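Local coordinates for protein haloperoxidase (Corallina officinalis, PDB 1QHB) that catalyses the halogenation of organic substrates, including their bromination, with hydrogen peroxide, as a dodecameric vanadate-dependent enzyme that also binds calcium, at residues T257-S260 with P261-D265; R225-P229 with G230-G234; D111-S115 with L116-V120; R389-K392 with A393-Y396. One frame throughout, in Å; residues are numbered along the deposited sequence.

Contact 1: residues T257-S260 with P261-D265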
ATOM      1  N   THR A 257      50.566  42.866   7.223  1.00 28.46           N
ATOM      2  CA  THR A 257      50.920  41.814   6.289  1.00 25.40           C
ATOM      3  C   THR A 257      52.129  41.047   6.776  1.00 25.43           C
ATOM      4  O   THR A 257      53.159  41.668   7.082  1.00 27.20           O
ATOM      5  CB  THR A 257      51.148  42.350   4.889  1.00 27.50           C
ATOM      6  OG1 THR A 257      49.852  42.811   4.414  1.00 40.43           O
ATOM      7  CG2 THR A 257      51.667  41.272   3.956  1.00 27.27           C
ATOM      8  N   LEU A 258      51.956  39.727   6.978  1.00 23.18           N
ATOM      9  CA  LEU A 258      53.106  38.951   7.463  1.00 19.71           C
ATOM     10  C   LEU A 258      53.641  38.118   6.325  1.00 18.56           C
ATOM     11  O   LEU A 258      52.846  37.706   5.494  1.00 20.91           O
ATOM     12  CB  LEU A 258      52.724  38.064   8.613  1.00 23.09           C
ATOM     13  CG  LEU A 258      52.135  38.647   9.877  1.00 31.08           C
ATOM     14  CD1 LEU A 258      52.000  37.583  10.960  1.00 34.39           C
ATOM     15  CD2 LEU A 258      53.007  39.768  10.410  1.00 32.69           C
ATOM     16  N   VAL A 259      54.941  37.929   6.215  1.00 19.33           N
ATOM     17  CA  VAL A 259      55.523  37.176   5.105  1.00 17.63           C
ATOM     18  C   VAL A 259      56.145  35.901   5.652  1.00 19.27           C
ATOM     19  O   VAL A 259      56.856  35.923   6.660  1.00 21.05           O
ATOM     20  CB  VAL A 259      56.563  37.962   4.307  1.00 25.06           C
ATOM     21  CG1 VAL A 259      57.222  37.097   3.228  1.00 17.47           C
ATOM     22  CG2 VAL A 259      55.904  39.172   3.638  1.00 18.99           C
ATOM     23  N   SER A 260      55.850  34.767   5.011  1.00 16.54           N
ATOM     24  CA  SER A 260      56.396  33.536   5.571  1.00 13.21           C
ATOM     25  C   SER A 260      57.878  33.561   5.347  1.00 14.60           C
ATOM     26  O   SER A 260      58.353  33.846   4.241  1.00 16.13           O
ATOM     27  CB  SER A 260      55.784  32.359   4.764  1.00 12.26           C
ATOM     28  OG  SER A 260      56.443  31.134   5.056  1.00 12.51           O
ATOM     29  N   PRO A 261      58.668  33.013   6.265  1.00 17.68           N
ATOM     30  CA  PRO A 261      60.103  32.874   6.073  1.00 16.78           C
ATOM     31  C   PRO A 261      60.400  31.788   5.044  1.00 18.14           C
ATOM     32  O   PRO A 261      61.536  31.490   4.722  1.00 16.49           O
ATOM     33  CB  PRO A 261      60.669  32.437   7.406  1.00 13.07           C
ATOM     34  CG  PRO A 261      59.534  32.369   8.347  1.00 16.05           C
ATOM     35  CD  PRO A 261      58.261  32.667   7.638  1.00 14.17           C
ATOM     36  N   ASN A 262      59.397  31.028   4.601  1.00 18.85           N
ATOM     37  CA  ASN A 262      59.629  29.983   3.609  1.00 15.23           C
ATOM     38  C   ASN A 262      58.877  30.379   2.359  1.00 15.43           C
ATOM     39  O   ASN A 262      58.551  29.444   1.625  1.00 18.04           O
ATOM     40  CB  ASN A 262      59.101  28.666   4.175  1.00 10.17           C
ATOM     41  CG  ASN A 262      59.726  28.319   5.500  1.00 14.36           C
ATOM     42  OD1 ASN A 262      60.952  28.134   5.504  1.00 20.23           O
ATOM     43  ND2 ASN A 262      58.954  28.241   6.587  1.00 17.07           N
ATOM     44  N   ALA A 263      58.565  31.663   2.185  1.00 12.76           N
ATOM     45  CA  ALA A 263      57.707  32.024   1.033  1.00 14.26           C
ATOM     46  C   ALA A 263      58.214  31.555  -0.305  1.00 16.11           C
ATOM     47  O   ALA A 263      57.389  31.187  -1.150  1.00 16.23           O
ATOM     48  CB  ALA A 263      57.453  33.523   0.987  1.00 10.63           C
ATOM     49  N   ALA A 264      59.537  31.494  -0.492  1.00 12.95           N
ATOM     50  CA  ALA A 264      60.088  31.062  -1.778  1.00 16.20           C
ATOM     51  C   ALA A 264      59.668  29.651  -2.123  1.00 15.78           C
ATOM     52  O   ALA A 264      59.785  29.229  -3.286  1.00 14.15           O
ATOM     53  CB  ALA A 264      61.642  31.132  -1.754  1.00  8.53           C
ATOM     54  N   ASP A 265      59.294  28.790  -1.186  1.00 13.22           N
ATOM     55  CA  ASP A 265      58.883  27.413  -1.500  1.00 14.95           C
ATOM     56  C   ASP A 265      57.742  27.362  -2.489  1.00 15.24           C
ATOM     57  O   ASP A 265      57.616  26.377  -3.223  1.00 17.27           O
ATOM     58  CB  ASP A 265      58.465  26.661  -0.237  1.00 18.33           C
ATOM     59  CG  ASP A 265      59.625  26.296   0.660  1.00 21.47           C
ATOM     60  OD1 ASP A 265      60.786  26.613   0.329  1.00 24.69           O
ATOM     61  OD2 ASP A 265      59.427  25.675   1.716  1.00 19.68           O
TER
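With chi1 at 169°, S260 turns its hydroxyl to the side of its own carbonyl carbon and holds OG in front of the backbone N-H of N262. The bond that follows, N262 N to S260 OG, is 3.0 Å long and fairly straight at 159°. The backbone oxygen of the same serine takes the next amide: A263 N lies 3.0 Å from S260 O, well above the plane of that carbonyl. One residue thus receives two successive N-H groups, the first on its side chain and the second on its main chain, while the ring of P261 occupies the corner. Beside the polar core only a light apolar touch is added, V259 CG1 resting 4.2 Å from A263 CB. S260 OG is also hydrogen-bonded to I248 O, which ties the bend to the chain just ahead of strand 251-253. Without the hydroxyl, as in an alanine, N262 N and I248 O would probably both lose their mate, and the turn its tie to that segment. The polar ends of N262 and D265 serve the assembly: N262 OD1 bonds to G316 N of the second subunit, and D265 OD2 forms a salt bridge with R283 of that subunit. D265 N in turn bonds to N262 O. The pattern is that of an ST turn set inside a type I beta turn, leading from strand 256-258 into a 3-10 segment.

Contact 2: residues R225-P229 with G230-G234; sequences RGILP and GSEVG
The guanidinium of R225 meets G234 end-on, its NH1 and NH2 both closing on the one oxygen, G234 O. NH1 stands 2.9 Å from G234 O and NH2 3.1 Å, with that oxygen lying almost exactly in the guanidinium plane. NH1 has a second acceptor in S231 O, at 3.0 Å, near the same plane and aligned with a lone pair of that carbonyl. The chain of R225 runs extended from CG to NE (chi3 -173°), which carries the flat head across the loop to these carbonyls. Were R225 a leucine, G234 O and S231 O would probably be left without their common donor and the returning limb freer to move. The loop, which lies between helix 208-213 and strand 251-253, is built from consecutive tight turns: S231 N reaches back 3.1 Å to L228 O around P229 and G230, and a type I beta turn follows from G230 to V233. The positive phi of G230, 111°, would press any CB against P229 O. Elsewhere in the loop I227 and E232 run abreast in a common direction, with I227 CG2 3.8 Å from E232 OE2. That carboxylate oxygen also sits 3.0 Å from G226 O; both are acceptors, so as an unprotonated pair they would probably repel one another. S231 OG and L228 N both bond to D539 OD2, so one carboxylate on helix 530-548 fixes the inner turn. I227 packs on F553 and F557, and L228 on L560, of helix 553-574.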
ATOM      1  N   ARG A 225      47.800  17.552 -27.226  1.00 13.42           N
ATOM      2  CA  ARG A 225      46.953  18.140 -26.191  1.00 15.57           C
ATOM      3  C   ARG A 225      45.551  17.527 -26.250  1.00 16.41           C
ATOM      4  O   ARG A 225      45.229  16.860 -27.222  1.00 12.50           O
ATOM      5  CB  ARG A 225      46.836  19.661 -26.403  1.00 10.52           C
ATOM      6  CG  ARG A 225      48.193  20.353 -26.188  1.00 11.13           C
ATOM      7  CD  ARG A 225      47.971  21.831 -25.952  1.00 11.03           C
ATOM      8  NE  ARG A 225      49.199  22.579 -25.908  1.00 17.30           N
ATOM      9  CZ  ARG A 225      49.375  23.731 -25.240  1.00 18.46           C
ATOM     10  NH1 ARG A 225      48.415  24.262 -24.510  1.00 11.50           N
ATOM     11  NH2 ARG A 225      50.562  24.336 -25.330  1.00 10.74           N
ATOM     12  N   GLY A 226      44.751  17.796 -25.220  1.00 14.59           N
ATOM     13  CA  GLY A 226      43.374  17.289 -25.173  1.00 11.09           C
ATOM     14  C   GLY A 226      42.528  18.448 -25.743  1.00 14.44           C
ATOM     15  O   GLY A 226      43.114  19.443 -26.199  1.00 11.62           O
ATOM     16  N   ILE A 227      41.217  18.327 -25.691  1.00 13.63           N
ATOM     17  CA  ILE A 227      40.325  19.334 -26.229  1.00 11.85           C
ATOM     18  C   ILE A 227      39.338  19.889 -25.214  1.00 13.95           C
ATOM     19  O   ILE A 227      38.330  20.475 -25.614  1.00 12.77           O
ATOM     20  CB  ILE A 227      39.489  18.744 -27.414  1.00 16.00           C
ATOM     21  CG1 ILE A 227      38.699  17.507 -26.951  1.00 16.10           C
ATOM     22  CG2 ILE A 227      40.416  18.443 -28.564  1.00 10.48           C
ATOM     23  CD1 ILE A 227      37.893  16.832 -28.054  1.00 14.20           C
ATOM     24  N   LEU A 228      39.512  19.686 -23.921  1.00 11.95           N
ATOM     25  CA  LEU A 228      38.639  20.288 -22.933  1.00 12.14           C
ATOM     26  C   LEU A 228      38.913  21.793 -23.017  1.00 12.31           C
ATOM     27  O   LEU A 228      40.021  22.154 -23.310  1.00 15.31           O
ATOM     28  CB  LEU A 228      38.958  19.828 -21.487  1.00  7.95           C
ATOM     29  CG  LEU A 228      38.706  18.325 -21.332  1.00 13.46           C
ATOM     30  CD1 LEU A 228      38.957  17.837 -19.934  1.00  8.26           C
ATOM     31  CD2 LEU A 228      37.277  17.990 -21.774  1.00  7.89           C
ATOM     32  N   PRO A 229      37.910  22.615 -22.806  1.00 12.35           N
ATOM     33  CA  PRO A 229      38.067  24.044 -22.853  1.00 13.48           C
ATOM     34  C   PRO A 229      39.133  24.457 -21.843  1.00 12.78           C
ATOM     35  O   PRO A 229      38.981  24.109 -20.663  1.00 13.83           O
ATOM     36  CB  PRO A 229      36.702  24.638 -22.488  1.00 10.27           C
ATOM     37  CG  PRO A 229      35.770  23.502 -22.628  1.00 13.59           C
ATOM     38  CD  PRO A 229      36.505  22.193 -22.528  1.00 11.58           C
ATOM     39  N   GLY A 230      40.139  25.169 -22.336  1.00 11.41           N
ATOM     40  CA  GLY A 230      41.185  25.622 -21.388  1.00 11.78           C
ATOM     41  C   GLY A 230      42.492  24.885 -21.679  1.00 13.08           C
ATOM     42  O   GLY A 230      43.569  25.484 -21.483  1.00 13.80           O
ATOM     43  N   SER A 231      42.438  23.640 -22.143  1.00 11.62           N
ATOM     44  CA  SER A 231      43.628  22.884 -22.450  1.00 12.31           C
ATOM     45  C   SER A 231      44.508  23.443 -23.561  1.00 15.13           C
ATOM     46  O   SER A 231      45.730  23.220 -23.537  1.00 14.98           O
ATOM     47  CB  SER A 231      43.291  21.426 -22.862  1.00 11.15           C
ATOM     48  OG  SER A 231      42.895  20.766 -21.666  1.00 18.04           O
ATOM     49  N   GLU A 232      43.921  24.157 -24.512  1.00 14.06           N
ATOM     50  CA  GLU A 232      44.693  24.749 -25.595  1.00 20.30           C
ATOM     51  C   GLU A 232      45.172  26.154 -25.367  1.00 19.29           C
ATOM     52  O   GLU A 232      45.856  26.693 -26.223  1.00 21.49           O
ATOM     53  CB  GLU A 232      43.897  24.620 -26.919  1.00 21.99           C
ATOM     54  CG  GLU A 232      44.024  23.141 -27.292  1.00 45.06           C
ATOM     55  CD  GLU A 232      43.265  22.626 -28.479  1.00 51.81           C
ATOM     56  OE1 GLU A 232      43.146  23.310 -29.505  1.00 62.06           O
ATOM     57  OE2 GLU A 232      42.785  21.474 -28.417  1.00 62.69           O
ATOM     58  N   VAL A 233      44.940  26.704 -24.174  1.00 18.12           N
ATOM     59  CA  VAL A 233      45.389  28.058 -23.887  1.00 17.05           C
ATOM     60  C   VAL A 233      46.652  28.026 -23.075  1.00 16.49           C
ATOM     61  O   VAL A 233      46.607  27.388 -22.016  1.00 20.48           O
ATOM     62  CB  VAL A 233      44.313  28.803 -23.049  1.00 21.25           C
ATOM     63  CG1 VAL A 233      44.779  30.226 -22.710  1.00 21.93           C
ATOM     64  CG2 VAL A 233      42.991  28.866 -23.806  1.00 24.85           C
ATOM     65  N   GLY A 234      47.718  28.700 -23.456  1.00 16.10           N
ATOM     66  CA  GLY A 234      48.857  28.764 -22.537  1.00 13.13           C
ATOM     67  C   GLY A 234      49.701  27.507 -22.598  1.00 12.34           C
ATOM     68  O   GLY A 234      49.701  26.693 -23.532  1.00 13.27           O
TER

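Contact 3: residues D111-S115 with L116-V120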
ATOM      1  N   ASP A 111      63.881 -15.298 -23.012  1.00 20.55           N
ATOM      2  CA  ASP A 111      64.985 -15.624 -22.103  1.00 19.01           C
ATOM      3  C   ASP A 111      64.901 -14.765 -20.862  1.00 20.36           C
ATOM      4  O   ASP A 111      64.973 -15.245 -19.722  1.00 23.57           O
ATOM      5  CB  ASP A 111      66.305 -15.383 -22.836  1.00 29.36           C
ATOM      6  CG  ASP A 111      66.545 -16.404 -23.946  1.00 31.55           C
ATOM      7  OD1 ASP A 111      65.903 -17.479 -23.917  1.00 32.91           O
ATOM      8  OD2 ASP A 111      67.379 -16.153 -24.854  1.00 43.15           O
ATOM      9  N   LEU A 112      64.599 -13.480 -21.079  1.00 19.63           N
ATOM     10  CA  LEU A 112      64.379 -12.533 -19.990  1.00 19.74           C
ATOM     11  C   LEU A 112      63.318 -13.012 -19.023  1.00 22.12           C
ATOM     12  O   LEU A 112      63.691 -13.002 -17.837  1.00 24.39           O
ATOM     13  CB  LEU A 112      64.034 -11.181 -20.632  1.00 18.11           C
ATOM     14  CG  LEU A 112      63.920 -10.083 -19.549  1.00 26.58           C
ATOM     15  CD1 LEU A 112      65.222  -9.921 -18.764  1.00 21.42           C
ATOM     16  CD2 LEU A 112      63.509  -8.761 -20.161  1.00 20.49           C
ATOM     17  N   ALA A 113      62.106 -13.371 -19.427  1.00 20.66           N
ATOM     18  CA  ALA A 113      61.078 -13.805 -18.478  1.00 22.10           C
ATOM     19  C   ALA A 113      61.459 -15.120 -17.803  1.00 20.13           C
ATOM     20  O   ALA A 113      61.167 -15.292 -16.619  1.00 18.30           O
ATOM     21  CB  ALA A 113      59.725 -14.042 -19.173  1.00 16.97           C
ATOM     22  N   ASN A 114      62.046 -16.053 -18.546  1.00 20.25           N
ATOM     23  CA  ASN A 114      62.464 -17.335 -17.968  1.00 22.94           C
ATOM     24  C   ASN A 114      63.600 -17.128 -16.985  1.00 22.11           C
ATOM     25  O   ASN A 114      63.508 -17.489 -15.810  1.00 23.32           O
ATOM     26  CB  ASN A 114      62.860 -18.288 -19.088  1.00 18.62           C
ATOM     27  CG  ASN A 114      61.634 -18.879 -19.757  1.00 21.09           C
ATOM     28  OD1 ASN A 114      60.685 -19.283 -19.072  1.00 23.28           O
ATOM     29  ND2 ASN A 114      61.647 -18.921 -21.077  1.00 20.26           N
ATOM     30  N   SER A 115      64.602 -16.350 -17.361  1.00 22.06           N
ATOM     31  CA  SER A 115      65.673 -16.027 -16.410  1.00 25.12           C
ATOM     32  C   SER A 115      65.205 -15.348 -15.137  1.00 25.47           C
ATOM     33  O   SER A 115      65.887 -15.531 -14.125  1.00 28.33           O
ATOM     34  CB  SER A 115      66.693 -15.142 -17.120  1.00 23.16           C
ATOM     35  OG  SER A 115      66.296 -13.799 -16.943  1.00 37.59           O
ATOM     36  N   LEU A 116      64.098 -14.599 -15.086  1.00 24.41           N
ATOM     37  CA  LEU A 116      63.650 -14.018 -13.812  1.00 19.88           C
ATOM     38  C   LEU A 116      62.700 -14.885 -13.025  1.00 19.41           C
ATOM     39  O   LEU A 116      62.276 -14.468 -11.940  1.00 21.51           O
ATOM     40  CB  LEU A 116      62.918 -12.703 -14.106  1.00 21.15           C
ATOM     41  CG  LEU A 116      63.770 -11.560 -14.666  1.00 23.30           C
ATOM     42  CD1 LEU A 116      62.918 -10.508 -15.350  1.00 22.80           C
ATOM     43  CD2 LEU A 116      64.592 -10.934 -13.545  1.00 20.44           C
ATOM     44  N   ASP A 117      62.241 -16.008 -13.576  1.00 21.65           N
ATOM     45  CA  ASP A 117      61.217 -16.825 -12.948  1.00 24.24           C
ATOM     46  C   ASP A 117      59.936 -16.048 -12.739  1.00 23.93           C
ATOM     47  O   ASP A 117      59.252 -16.267 -11.732  1.00 26.78           O
ATOM     48  CB  ASP A 117      61.695 -17.374 -11.604  1.00 33.24           C
ATOM     49  CG  ASP A 117      62.858 -18.348 -11.785  1.00 43.09           C
ATOM     50  OD1 ASP A 117      63.105 -18.758 -12.945  1.00 47.80           O
ATOM     51  OD2 ASP A 117      63.514 -18.659 -10.771  1.00 47.64           O
ATOM     52  N   LEU A 118      59.485 -15.266 -13.721  1.00 22.06           N
ATOM     53  CA  LEU A 118      58.256 -14.486 -13.492  1.00 20.18           C
ATOM     54  C   LEU A 118      57.067 -15.393 -13.272  1.00 19.45           C
ATOM     55  O   LEU A 118      56.979 -16.474 -13.886  1.00 20.73           O
ATOM     56  CB  LEU A 118      58.039 -13.647 -14.768  1.00 16.79           C
ATOM     57  CG  LEU A 118      59.079 -12.520 -14.947  1.00 19.69           C
ATOM     58  CD1 LEU A 118      58.731 -11.641 -16.128  1.00 18.33           C
ATOM     59  CD2 LEU A 118      59.207 -11.667 -13.685  1.00 18.99           C
ATOM     60  N   GLU A 119      56.119 -14.946 -12.495  1.00 19.54           N
ATOM     61  CA  GLU A 119      54.853 -15.605 -12.280  1.00 21.17           C
ATOM     62  C   GLU A 119      53.804 -14.750 -13.023  1.00 21.74           C
ATOM     63  O   GLU A 119      54.207 -13.753 -13.612  1.00 17.81           O
ATOM     64  CB  GLU A 119      54.509 -15.716 -10.808  1.00 21.64           C
ATOM     65  CG  GLU A 119      54.618 -17.145 -10.283  1.00 31.60           C
ATOM     66  CD  GLU A 119      53.657 -18.129 -10.938  1.00 34.35           C
ATOM     67  OE1 GLU A 119      52.776 -17.720 -11.723  1.00 26.06           O
ATOM     68  OE2 GLU A 119      53.824 -19.343 -10.667  1.00 39.45           O
ATOM     69  N   VAL A 120      52.548 -15.159 -12.972  1.00 19.75           N
ATOM     70  CA  VAL A 120      51.464 -14.496 -13.639  1.00 17.19           C
ATOM     71  C   VAL A 120      50.782 -13.431 -12.792  1.00 20.17           C
ATOM     72  O   VAL A 120      50.889 -13.475 -11.570  1.00 19.83           O
ATOM     73  CB  VAL A 120      50.355 -15.490 -14.079  1.00 22.15           C
ATOM     74  CG1 VAL A 120      50.961 -16.515 -15.021  1.00 13.75           C
ATOM     75  CG2 VAL A 120      49.718 -16.169 -12.881  1.00 19.28           C
TER
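A113 and L118 meet at the end of helix 111-115 in a Schellman motif. L118 N points almost straight at A113 O, but across 3.4 Å, a weak bond. Inside it D117 N makes the shorter bond to N114 O, 3.0 Å, and D117 takes the positive phi (60°) with which the chain leaves the helix. The apolar contact that commonly accompanies this motif is present, with L118 CD1 4.0 Å from A113 CB. Alongside, L112 and L116 run in the same direction and touch through their CD1 atoms at 4.2 Å. Between them L112 O is gripped twice from one face of its carbonyl plane, by L116 N and by S115 OG, the hydroxyl donating at 2.9 Å. S115 reaches it because OG stands between its own N and carbonyl carbon (chi1 89°). In the next shell W108 braces both limbs: its NE1 bonds to L118 O, and its carbonyl oxygen receives N114 ND2. L118 is also covered by F307 and by V253 of the second subunit, while L116 packs on K256 of that subunit, so this helix end is part of a subunit interface. Farther along the outgoing chain, E119 folds its carboxylate back on the backbone. E119 OE1 forms a salt bridge with R99 and uses its anti lone pair to accept V120 N at 2.9 Å.

Contact 4: residues R389-K392 with A393-Y396; sequences RALK and AVRY
L391 O and R395 form the tight side of this helical turn. R395 N donates to L391 O at 2.8 Å, approaching nearly along the C=O axis, and R395 CG presses on the same oxygen at 3.2 Å. V394 adds to the crowding: its CG1, flanked by the residue's own N and C (chi1 87°), lies 3.6 Å from L391 O. The neighbouring bond from V394 N to A390 O, 3.0 Å, lies in the carbonyl plane. Round the helix the hydrogen bonds lengthen. A393 N to R389 O is a weak bond of 3.4 Å, and Y396 N to K392 O, at 3.3 Å, is weak too. The side with the longer bonds is nevertheless buried, closed by charged groups and other chains: R389 NE and K392 NZ share the carboxylate of D133, R389 NH1 forms a salt bridge with E385 of the second subunit, and Y396 packs on G2 of a third subunit. On the tight side R395 bends at chi2 (-84°), bringing its side chain to about 3 Å from that of H478, probably an active-site residue, and about 5 Å from a bound phosphate, nearest atoms in both cases. The turn belongs to helix 376-402 of this vanadium haloperoxidase: A390 and V394 pack on V487 and L391 on V488 of helix 484-499, while A393 packs on L562 and I566 of helix 553-574.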
ATOM      1  N   ARG A 389      32.803   5.882  -7.196  1.00  7.61           N
ATOM      2  CA  ARG A 389      31.523   5.795  -7.893  1.00  8.34           C
ATOM      3  C   ARG A 389      31.802   5.831  -9.393  1.00 11.08           C
ATOM      4  O   ARG A 389      31.179   5.078 -10.143  1.00  9.35           O
ATOM      5  CB  ARG A 389      30.586   6.914  -7.468  1.00  8.02           C
ATOM      6  CG  ARG A 389      29.934   6.658  -6.144  1.00  6.53           C
ATOM      7  CD  ARG A 389      30.708   7.182  -4.947  1.00  8.97           C
ATOM      8  NE  ARG A 389      30.103   6.669  -3.706  1.00 11.68           N
ATOM      9  CZ  ARG A 389      30.729   6.688  -2.528  1.00 14.14           C
ATOM     10  NH1 ARG A 389      31.969   7.142  -2.377  1.00  6.43           N
ATOM     11  NH2 ARG A 389      30.061   6.207  -1.467  1.00  9.60           N
ATOM     12  N   ALA A 390      32.695   6.717  -9.800  1.00  9.81           N
ATOM     13  CA  ALA A 390      33.062   6.796 -11.226  1.00 12.02           C
ATOM     14  C   ALA A 390      33.759   5.545 -11.731  1.00 10.59           C
ATOM     15  O   ALA A 390      33.526   5.110 -12.850  1.00 11.75           O
ATOM     16  CB  ALA A 390      33.968   8.020 -11.415  1.00  7.08           C
ATOM     17  N   LEU A 391      34.595   4.921 -10.870  1.00  9.96           N
ATOM     18  CA  LEU A 391      35.321   3.722 -11.296  1.00 10.01           C
ATOM     19  C   LEU A 391      34.348   2.566 -11.521  1.00 10.68           C
ATOM     20  O   LEU A 391      34.542   1.797 -12.477  1.00 11.72           O
ATOM     21  CB  LEU A 391      36.418   3.286 -10.307  1.00  7.56           C
ATOM     22  CG  LEU A 391      37.649   4.179 -10.225  1.00 12.31           C
ATOM     23  CD1 LEU A 391      38.452   3.832  -8.971  1.00  7.89           C
ATOM     24  CD2 LEU A 391      38.442   3.936 -11.501  1.00  8.73           C
ATOM     25  N   LYS A 392      33.311   2.460 -10.710  1.00 10.05           N
ATOM     26  CA  LYS A 392      32.337   1.400 -10.880  1.00 10.39           C
ATOM     27  C   LYS A 392      31.684   1.536 -12.239  1.00 10.07           C
ATOM     28  O   LYS A 392      31.606   0.532 -12.951  1.00  9.55           O
ATOM     29  CB  LYS A 392      31.271   1.344  -9.784  1.00  9.95           C
ATOM     30  CG  LYS A 392      31.763   0.764  -8.446  1.00  9.82           C
ATOM     31  CD  LYS A 392      30.740   1.056  -7.356  1.00  6.20           C
ATOM     32  CE  LYS A 392      31.350   0.910  -5.962  1.00 11.55           C
ATOM     33  NZ  LYS A 392      30.214   0.896  -4.972  1.00  5.62           N
ATOM     34  N   ALA A 393      31.350   2.760 -12.648  1.00  6.59           N
ATOM     35  CA  ALA A 393      30.769   2.958 -13.968  1.00  8.97           C
ATOM     36  C   ALA A 393      31.746   2.600 -15.078  1.00 11.50           C
ATOM     37  O   ALA A 393      31.353   1.931 -16.053  1.00 12.65           O
ATOM     38  CB  ALA A 393      30.321   4.417 -14.158  1.00  3.76           C
ATOM     39  N   VAL A 394      33.021   3.026 -14.955  1.00 10.74           N
ATOM     40  CA  VAL A 394      33.932   2.718 -16.084  1.00 10.04           C
ATOM     41  C   VAL A 394      34.291   1.244 -16.102  1.00  6.82           C
ATOM     42  O   VAL A 394      34.588   0.749 -17.219  1.00 12.06           O
ATOM     43  CB  VAL A 394      35.183   3.630 -16.106  1.00 10.92           C
ATOM     44  CG1 VAL A 394      36.313   3.104 -15.263  1.00  4.33           C
ATOM     45  CG2 VAL A 394      35.664   3.817 -17.529  1.00 10.38           C
ATOM     46  N   ARG A 395      34.242   0.536 -14.998  1.00  6.82           N
ATOM     47  CA  ARG A 395      34.507  -0.910 -15.025  1.00 11.42           C
ATOM     48  C   ARG A 395      33.414  -1.670 -15.761  1.00 10.27           C
ATOM     49  O   ARG A 395      33.607  -2.630 -16.468  1.00 12.38           O
ATOM     50  CB  ARG A 395      34.694  -1.447 -13.576  1.00  9.60           C
ATOM     51  CG  ARG A 395      36.027  -0.979 -12.981  1.00 20.00           C
ATOM     52  CD  ARG A 395      37.171  -1.891 -13.389  1.00 31.20           C
ATOM     53  NE  ARG A 395      38.471  -1.177 -13.361  1.00 40.48           N
ATOM     54  CZ  ARG A 395      39.548  -1.733 -12.795  1.00 35.61           C
ATOM     55  NH1 ARG A 395      39.456  -2.936 -12.218  1.00 35.90           N
ATOM     56  NH2 ARG A 395      40.706  -1.107 -12.772  1.00 41.29           N
ATOM     57  N   TYR A 396      32.159  -1.249 -15.687  1.00 10.07           N
ATOM     58  CA  TYR A 396      31.052  -1.815 -16.401  1.00 11.57           C
ATOM     59  C   TYR A 396      31.313  -1.630 -17.894  1.00 11.32           C
ATOM     60  O   TYR A 396      31.140  -2.553 -18.680  1.00 10.78           O
ATOM     61  CB  TYR A 396      29.732  -1.188 -15.955  1.00  6.62           C
ATOM     62  CG  TYR A 396      28.545  -1.784 -16.675  1.00  8.37           C
ATOM     63  CD1 TYR A 396      28.173  -3.120 -16.472  1.00  5.55           C
ATOM     64  CD2 TYR A 396      27.811  -0.993 -17.545  1.00  7.82           C
ATOM     65  CE1 TYR A 396      27.072  -3.653 -17.150  1.00  7.94           C
ATOM     66  CE2 TYR A 396      26.721  -1.532 -18.211  1.00  7.41           C
ATOM     67  CZ  TYR A 396      26.353  -2.847 -18.016  1.00  8.16           C
ATOM     68  OH  TYR A 396      25.238  -3.302 -18.684  1.00  8.86           O
TER

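From the N terminus the four contacts follow in series, with none nested or crossed. Contact 3 ends helix 111-115 and starts the loop to strand 123-124. Contact 2 then draws together the loop between helix 208-213 and strand 251-253, and contact 1 turns the chain after the hairpin 251-253/256-258. Contact 4, last, lies within helix 376-402. Contacts 2 and 4 are 25 Å apart between centres, yet both lean on helix 553-574. Contacts 1 and 3, 53 Å apart between centres, mark the periphery. Contacts 1, 3 and 4 all touch the second subunit, whereas contact 2 stays within its own chain.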